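Dihydropyrimidinase (Brevibacillus agri, PDB 3SFW) probably catalyses the reversible hydrolytic ring opening of dihydropyrimidines, as a zinc-dependent cyclic amidase of the amidohydrolase family. Local coordinates at residues Gly98-Glu110 / Val133-Gly145. Sequence-based numbering, arbitrary orientation.
Sequences GESLHSAIATWHE and VLEELESVVNNEG
The carboxylate of E136 reaches across to the first turn of helix 101-110 and accepts from the backbone N-H groups of L101 and H102, joining two neighbouring outer helices of the amidohydrolase TIM barrel. Strand 119-124 runs between them in sequence, and its L124 meets L101, I105 and V140 from the barrel side. The axes of helices 101-110 and 133-142 run in roughly the same direction. With CG anti to the backbone N (chi1 -151°) and the chain extended beyond it, E136 brings OE1 to L101 N at 3.0 Å; this N-H arrives on the syn side, 31° out of the carboxylate plane. OE2 accepts from H102 N, though its exact place is less certain. S100 holds the N-cap position, its OG accepting from S103 N at 2.9 Å, so side chains from both segments serve the N-H groups of this helix start. The negative carboxylate there is probably favoured by the helix dipole. Were E136 an alanine, L101 N and H102 N would probably lose these acceptors and a gap would be likely to open beside the H102 ring. That ring has E136 CG at its edge, in the ring plane, the two side chains running antiparallel alongside one another. Next to these polar contacts L101 is a knob in the hole formed by V133, E136, L137 and V140, its CD1 3.6 Å from L137 CD2. One turn on, I105 CD1 rests on V140 CG2 at 3.7 Å, while I105 CG2 approaches E144 OE1. The E144 carboxylate stands almost perpendicular to the H102 ring, 87° between planes, with OE2 4.1 Å from H102 ND1. On its other nitrogen, H102 NE2 gives a weak, bent hydrogen bond to S139 OG, 2.9 Å away near the ring plane.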
ATOM      1  N   GLY A  98     -37.015  -5.086 -18.241  1.00 41.68           N
ATOM      2  CA  GLY A  98     -38.114  -5.529 -19.085  1.00 42.10           C
ATOM      3  C   GLY A  98     -38.382  -4.668 -20.305  1.00 41.60           C
ATOM      4  O   GLY A  98     -39.197  -5.042 -21.139  1.00 44.68           O
ATOM      5  N   GLU A  99     -37.743  -3.495 -20.391  1.00 39.99           N
ATOM      6  CA  GLU A  99     -37.857  -2.627 -21.581  1.00 36.43           C
ATOM      7  C   GLU A  99     -36.620  -2.869 -22.478  1.00 29.40           C
ATOM      8  O   GLU A  99     -35.512  -3.060 -21.965  1.00 27.79           O
ATOM      9  CB  GLU A  99     -37.919  -1.150 -21.138  1.00 41.02           C
ATOM     10  CG  GLU A  99     -37.966  -0.139 -22.290  1.00 41.77           C
ATOM     11  CD  GLU A  99     -37.354   1.263 -21.958  1.00 43.25           C
ATOM     12  OE1 GLU A  99     -36.510   1.372 -21.014  1.00 42.87           O
ATOM     13  OE2 GLU A  99     -37.658   2.228 -22.724  1.00 35.93           O
ATOM     14  N   SER A 100     -36.797  -2.923 -23.794  1.00 23.60           N
ATOM     15  CA  SER A 100     -35.611  -3.107 -24.653  1.00 20.97           C
ATOM     16  C   SER A 100     -34.663  -1.928 -24.485  1.00 19.75           C
ATOM     17  O   SER A 100     -35.093  -0.788 -24.228  1.00 17.64           O
ATOM     18  CB  SER A 100     -35.986  -3.270 -26.098  1.00 17.78           C
ATOM     19  OG  SER A 100     -36.253  -2.033 -26.720  1.00 20.06           O
ATOM     20  N   LEU A 101     -33.380  -2.188 -24.673  1.00 18.28           N
ATOM     21  CA  LEU A 101     -32.381  -1.112 -24.685  1.00 15.45           C
ATOM     22  C   LEU A 101     -32.684  -0.159 -25.828  1.00 16.21           C
ATOM     23  O   LEU A 101     -32.479   1.033 -25.709  1.00 14.77           O
ATOM     24  CB  LEU A 101     -30.976  -1.702 -24.880  1.00 13.99           C
ATOM     25  CG  LEU A 101     -30.507  -2.722 -23.828  1.00 18.29           C
ATOM     26  CD1 LEU A 101     -29.112  -3.216 -24.176  1.00 15.99           C
ATOM     27  CD2 LEU A 101     -30.525  -2.081 -22.409  1.00 19.05           C
ATOM     28  N   HIS A 102     -33.100  -0.690 -26.987  1.00 15.00           N
ATOM     29  CA  HIS A 102     -33.280   0.165 -28.141  1.00 13.58           C
ATOM     30  C   HIS A 102     -34.432   1.135 -27.983  1.00 11.98           C
ATOM     31  O   HIS A 102     -34.388   2.210 -28.542  1.00 13.31           O
ATOM     32  CB  HIS A 102     -33.462  -0.644 -29.448  1.00 12.63           C
ATOM     33  CG  HIS A 102     -32.187  -1.293 -29.954  1.00 12.94           C
ATOM     34  ND1 HIS A 102     -31.430  -0.775 -30.991  1.00 17.74           N
ATOM     35  CD2 HIS A 102     -31.507  -2.374 -29.498  1.00 11.19           C
ATOM     36  CE1 HIS A 102     -30.383  -1.567 -31.205  1.00 11.82           C
ATOM     37  NE2 HIS A 102     -30.446  -2.576 -30.353  1.00 16.92           N
ATOM     38  N   SER A 103     -35.457   0.751 -27.221  1.00 12.91           N
ATOM     39  CA  SER A 103     -36.566   1.668 -26.976  1.00 15.50           C
ATOM     40  C   SER A 103     -36.095   2.848 -26.139  1.00 14.99           C
ATOM     41  O   SER A 103     -36.504   3.946 -26.360  1.00 14.75           O
ATOM     42  CB  SER A 103     -37.778   0.976 -26.329  1.00 21.75           C
ATOM     43  OG  SER A 103     -37.447   0.433 -25.068  1.00 24.62           O
ATOM     44  N   ALA A 104     -35.224   2.593 -25.182  1.00 15.21           N
ATOM     45  CA  ALA A 104     -34.725   3.701 -24.319  1.00 14.01           C
ATOM     46  C   ALA A 104     -33.874   4.624 -25.187  1.00 13.01           C
ATOM     47  O   ALA A 104     -33.974   5.862 -25.091  1.00 12.41           O
ATOM     48  CB  ALA A 104     -33.908   3.114 -23.141  1.00 13.80           C
ATOM     49  N   ILE A 105     -33.028   4.035 -26.043  1.00 11.38           N
ATOM     50  CA  ILE A 105     -32.230   4.835 -26.981  1.00 11.41           C
ATOM     51  C   ILE A 105     -33.085   5.736 -27.889  1.00 14.41           C
ATOM     52  O   ILE A 105     -32.794   6.941 -28.087  1.00 12.23           O
ATOM     53  CB  ILE A 105     -31.273   3.902 -27.831  1.00 11.01           C
ATOM     54  CG1 ILE A 105     -30.309   3.176 -26.877  1.00 13.90           C
ATOM     55  CG2 ILE A 105     -30.590   4.702 -28.980  1.00 12.06           C
ATOM     56  CD1 ILE A 105     -29.578   1.944 -27.542  1.00 10.26           C
ATOM     57  N   ALA A 106     -34.197   5.194 -28.385  1.00 14.03           N
ATOM     58  CA  ALA A 106     -35.104   6.028 -29.205  1.00 14.38           C
ATOM     59  C   ALA A 106     -35.708   7.191 -28.406  1.00 13.02           C
ATOM     60  O   ALA A 106     -35.814   8.344 -28.915  1.00 14.94           O
ATOM     61  CB  ALA A 106     -36.223   5.132 -29.826  1.00 15.82           C
ATOM     62  N   THR A 107     -36.059   6.908 -27.160  1.00 15.15           N
ATOM     63  CA  THR A 107     -36.570   7.938 -26.257  1.00 14.24           C
ATOM     64  C   THR A 107     -35.576   9.075 -26.034  1.00 14.67           C
ATOM     65  O   THR A 107     -35.938  10.285 -26.124  1.00 12.85           O
ATOM     66  CB  THR A 107     -36.964   7.318 -24.927  1.00 17.51           C
ATOM     67  OG1 THR A 107     -38.042   6.414 -25.161  1.00 18.39           O
ATOM     68  CG2 THR A 107     -37.427   8.423 -23.928  1.00 17.34           C
ATOM     69  N   TRP A 108     -34.315   8.709 -25.829  1.00 14.02           N
ATOM     70  CA  TRP A 108     -33.262   9.724 -25.706  1.00 14.95           C
ATOM     71  C   TRP A 108     -32.979  10.534 -26.975  1.00 15.45           C
ATOM     72  O   TRP A 108     -32.755  11.735 -26.899  1.00 13.96           O
ATOM     73  CB  TRP A 108     -31.967   9.121 -25.087  1.00 12.33           C
ATOM     74  CG  TRP A 108     -31.755   9.516 -23.672  1.00 13.70           C
ATOM     75  CD1 TRP A 108     -30.810  10.413 -23.217  1.00 13.66           C
ATOM     76  CD2 TRP A 108     -32.546   9.150 -22.533  1.00 12.61           C
ATOM     77  NE1 TRP A 108     -30.994  10.643 -21.872  1.00 12.32           N
ATOM     78  CE2 TRP A 108     -32.018   9.862 -21.412  1.00 13.02           C
ATOM     79  CE3 TRP A 108     -33.673   8.310 -22.339  1.00 12.28           C
ATOM     80  CZ2 TRP A 108     -32.587   9.776 -20.126  1.00 13.95           C
ATOM     81  CZ3 TRP A 108     -34.204   8.173 -21.027  1.00 14.96           C
ATOM     82  CH2 TRP A 108     -33.642   8.891 -19.941  1.00 14.57           C
ATOM     83  N   HIS A 109     -32.995   9.893 -28.160  1.00 13.22           N
ATOM     84  CA  HIS A 109     -32.867  10.658 -29.394  1.00 12.86           C
ATOM     85  C   HIS A 109     -34.011  11.672 -29.499  1.00 11.56           C
ATOM     86  O   HIS A 109     -33.792  12.812 -29.926  1.00 13.33           O
ATOM     87  CB  HIS A 109     -32.865   9.717 -30.601  1.00 12.54           C
ATOM     88  CG  HIS A 109     -31.516   9.132 -30.905  1.00 12.42           C
ATOM     89  ND1 HIS A 109     -30.486   9.879 -31.436  1.00 13.46           N
ATOM     90  CD2 HIS A 109     -30.995   7.905 -30.633  1.00 13.19           C
ATOM     91  CE1 HIS A 109     -29.427   9.096 -31.603  1.00 14.96           C
ATOM     92  NE2 HIS A 109     -29.700   7.903 -31.095  1.00 11.80           N
ATOM     93  N   GLU A 110     -35.200  11.278 -29.053  1.00 12.74           N
ATOM     94  CA  GLU A 110     -36.363  12.190 -29.160  1.00 16.35           C
ATOM     95  C   GLU A 110     -36.250  13.365 -28.143  1.00 16.77           C
ATOM     96  O   GLU A 110     -36.545  14.495 -28.502  1.00 15.07           O
ATOM     97  CB  GLU A 110     -37.686  11.424 -29.035  1.00 19.68           C
ATOM     98  CG  GLU A 110     -38.980  12.277 -29.096  1.00 30.05           C
ATOM     99  CD  GLU A 110     -39.156  13.055 -30.409  1.00 35.67           C
ATOM    100  OE1 GLU A 110     -39.954  14.026 -30.421  1.00 38.78           O
ATOM    101  OE2 GLU A 110     -38.515  12.703 -31.428  1.00 38.12           O
ATOM    102  N   VAL A 133     -30.685  -8.782 -23.178  1.00 18.91           N
ATOM    103  CA  VAL A 133     -29.908  -7.554 -23.064  1.00 18.37           C
ATOM    104  C   VAL A 133     -28.497  -7.742 -23.634  1.00 15.72           C
ATOM    105  O   VAL A 133     -27.977  -6.900 -24.376  1.00 16.74           O
ATOM    106  CB  VAL A 133     -29.832  -7.121 -21.574  1.00 16.65           C
ATOM    107  CG1 VAL A 133     -28.662  -6.106 -21.353  1.00 17.12           C
ATOM    108  CG2 VAL A 133     -31.204  -6.533 -21.152  1.00 18.24           C
ATOM    109  N   LEU A 134     -27.864  -8.837 -23.274  1.00 14.33           N
ATOM    110  CA  LEU A 134     -26.504  -9.075 -23.722  1.00 16.24           C
ATOM    111  C   LEU A 134     -26.468  -9.176 -25.254  1.00 18.58           C
ATOM    112  O   LEU A 134     -25.570  -8.640 -25.918  1.00 17.89           O
ATOM    113  CB  LEU A 134     -25.952 -10.337 -23.069  1.00 17.55           C
ATOM    114  CG  LEU A 134     -25.729 -10.211 -21.544  1.00 18.55           C
ATOM    115  CD1 LEU A 134     -25.120 -11.526 -21.082  1.00 23.06           C
ATOM    116  CD2 LEU A 134     -24.767  -9.052 -21.194  1.00 21.15           C
ATOM    117  N   GLU A 135     -27.491  -9.809 -25.825  1.00 15.48           N
ATOM    118  CA  GLU A 135     -27.561  -9.933 -27.291  1.00 20.25           C
ATOM    119  C   GLU A 135     -27.774  -8.576 -27.936  1.00 16.07           C
ATOM    120  O   GLU A 135     -27.123  -8.231 -28.936  1.00 16.29           O
ATOM    121  CB  GLU A 135     -28.681 -10.915 -27.728  1.00 25.06           C
ATOM    122  CG  GLU A 135     -28.515 -12.327 -27.142  1.00 37.79           C
ATOM    123  CD  GLU A 135     -28.589 -13.465 -28.188  1.00 44.95           C
ATOM    124  OE1 GLU A 135     -28.192 -14.617 -27.842  1.00 46.75           O
ATOM    125  OE2 GLU A 135     -29.079 -13.225 -29.330  1.00 47.91           O
ATOM    126  N   GLU A 136     -28.629  -7.774 -27.320  1.00 15.67           N
ATOM    127  CA  GLU A 136     -28.970  -6.461 -27.825  1.00 16.03           C
ATOM    128  C   GLU A 136     -27.781  -5.515 -27.867  1.00 15.99           C
ATOM    129  O   GLU A 136     -27.732  -4.603 -28.703  1.00 14.71           O
ATOM    130  CB  GLU A 136     -30.066  -5.848 -26.946  1.00 17.90           C
ATOM    131  CG  GLU A 136     -30.914  -4.937 -27.671  1.00 19.49           C
ATOM    132  CD  GLU A 136     -32.120  -4.401 -26.910  1.00 16.31           C
ATOM    133  OE1 GLU A 136     -32.453  -4.778 -25.763  1.00 19.20           O
ATOM    134  OE2 GLU A 136     -32.683  -3.496 -27.491  1.00 17.93           O
ATOM    135  N   LEU A 137     -26.837  -5.706 -26.945  1.00 14.15           N
ATOM    136  CA  LEU A 137     -25.688  -4.779 -26.846  1.00 12.43           C
ATOM    137  C   LEU A 137     -24.831  -4.768 -28.105  1.00 14.48           C
ATOM    138  O   LEU A 137     -24.137  -3.798 -28.383  1.00 12.91           O
ATOM    139  CB  LEU A 137     -24.836  -5.106 -25.605  1.00 13.00           C
ATOM    140  CG  LEU A 137     -25.467  -4.624 -24.289  1.00 14.85           C
ATOM    141  CD1 LEU A 137     -24.662  -5.169 -23.122  1.00 17.13           C
ATOM    142  CD2 LEU A 137     -25.483  -3.068 -24.296  1.00 13.64           C
ATOM    143  N   GLU A 138     -24.867  -5.853 -28.890  1.00 13.95           N
ATOM    144  CA  GLU A 138     -24.038  -5.865 -30.101  1.00 13.36           C
ATOM    145  C   GLU A 138     -24.357  -4.747 -31.086  1.00 15.07           C
ATOM    146  O   GLU A 138     -23.475  -3.953 -31.470  1.00 13.59           O
ATOM    147  CB  GLU A 138     -24.050  -7.244 -30.796  1.00 12.88           C
ATOM    148  CG  GLU A 138     -23.058  -7.286 -31.952  1.00 19.25           C
ATOM    149  CD  GLU A 138     -22.993  -8.660 -32.595  1.00 30.44           C
ATOM    150  OE1 GLU A 138     -24.070  -9.248 -32.855  1.00 34.13           O
ATOM    151  OE2 GLU A 138     -21.874  -9.174 -32.754  1.00 34.90           O
ATOM    152  N   SER A 139     -25.638  -4.568 -31.410  1.00 12.23           N
ATOM    153  CA  SER A 139     -25.972  -3.455 -32.318  1.00 10.45           C
ATOM    154  C   SER A 139     -25.931  -2.135 -31.596  1.00 13.00           C
ATOM    155  O   SER A 139     -25.707  -1.103 -32.214  1.00 13.23           O
ATOM    156  CB  SER A 139     -27.341  -3.679 -32.963  1.00 14.13           C
ATOM    157  OG  SER A 139     -28.348  -3.690 -31.973  1.00 14.99           O
ATOM    158  N   VAL A 140     -26.147  -2.150 -30.285  1.00 11.10           N
ATOM    159  CA  VAL A 140     -25.989  -0.881 -29.531  1.00 12.92           C
ATOM    160  C   VAL A 140     -24.582  -0.335 -29.738  1.00 12.29           C
ATOM    161  O   VAL A 140     -24.401   0.864 -30.069  1.00 12.67           O
ATOM    162  CB  VAL A 140     -26.276  -1.061 -28.006  1.00 13.34           C
ATOM    163  CG1 VAL A 140     -25.855   0.243 -27.199  1.00 12.48           C
ATOM    164  CG2 VAL A 140     -27.798  -1.347 -27.770  1.00 13.13           C
ATOM    165  N   VAL A 141     -23.577  -1.191 -29.506  1.00 10.64           N
ATOM    166  CA  VAL A 141     -22.185  -0.764 -29.597  1.00 11.83           C
ATOM    167  C   VAL A 141     -21.767  -0.481 -31.048  1.00 12.33           C
ATOM    168  O   VAL A 141     -21.223   0.596 -31.372  1.00 11.77           O
ATOM    169  CB  VAL A 141     -21.263  -1.814 -28.943  1.00 10.28           C
ATOM    170  CG1 VAL A 141     -19.777  -1.520 -29.245  1.00 12.86           C
ATOM    171  CG2 VAL A 141     -21.552  -1.929 -27.437  1.00 10.60           C
ATOM    172  N   ASN A 142     -22.097  -1.411 -31.950  1.00 10.67           N
ATOM    173  CA  ASN A 142     -21.559  -1.341 -33.320  1.00 14.32           C
ATOM    174  C   ASN A 142     -22.317  -0.393 -34.247  1.00 13.65           C
ATOM    175  O   ASN A 142     -21.707   0.212 -35.135  1.00 16.14           O
ATOM    176  CB  ASN A 142     -21.568  -2.731 -33.977  1.00 16.09           C
ATOM    177  CG  ASN A 142     -20.526  -3.663 -33.376  1.00 17.51           C
ATOM    178  OD1 ASN A 142     -19.500  -3.212 -32.818  1.00 20.82           O
ATOM    179  ND2 ASN A 142     -20.776  -4.968 -33.476  1.00 15.95           N
ATOM    180  N   ASN A 143     -23.635  -0.265 -34.022  1.00 11.42           N
ATOM    181  CA  ASN A 143     -24.528   0.445 -34.968  1.00 10.93           C
ATOM    182  C   ASN A 143     -25.027   1.751 -34.368  1.00 12.89           C
ATOM    183  O   ASN A 143     -25.098   2.749 -35.058  1.00 14.68           O
ATOM    184  CB  ASN A 143     -25.704  -0.439 -35.377  1.00 11.90           C
ATOM    185  CG  ASN A 143     -25.258  -1.659 -36.162  1.00 15.78           C
ATOM    186  OD1 ASN A 143     -24.106  -1.724 -36.606  1.00 19.05           O
ATOM    187  ND2 ASN A 143     -26.131  -2.687 -36.236  1.00 12.75           N
ATOM    188  N   GLU A 144     -25.347   1.752 -33.079  1.00 12.83           N
ATOM    189  CA  GLU A 144     -25.907   2.969 -32.485  1.00 11.59           C
ATOM    190  C   GLU A 144     -24.782   3.864 -32.025  1.00 13.98           C
ATOM    191  O   GLU A 144     -25.017   5.051 -31.816  1.00 16.31           O
ATOM    192  CB  GLU A 144     -26.804   2.676 -31.269  1.00 12.55           C
ATOM    193  CG  GLU A 144     -28.111   1.908 -31.588  1.00 16.09           C
ATOM    194  CD  GLU A 144     -29.015   2.641 -32.570  1.00 20.24           C
ATOM    195  OE1 GLU A 144     -29.099   3.896 -32.533  1.00 15.72           O
ATOM    196  OE2 GLU A 144     -29.625   1.938 -33.411  1.00 19.33           O
ATOM    197  N   GLY A 145     -23.560   3.327 -32.003  1.00 12.39           N
ATOM    198  CA  GLY A 145     -22.396   4.129 -31.622  1.00 12.95           C
ATOM    199  C   GLY A 145     -22.431   4.487 -30.152  1.00 13.44           C
ATOM    200  O   GLY A 145     -21.971   5.576 -29.746  1.00 13.58           O
TER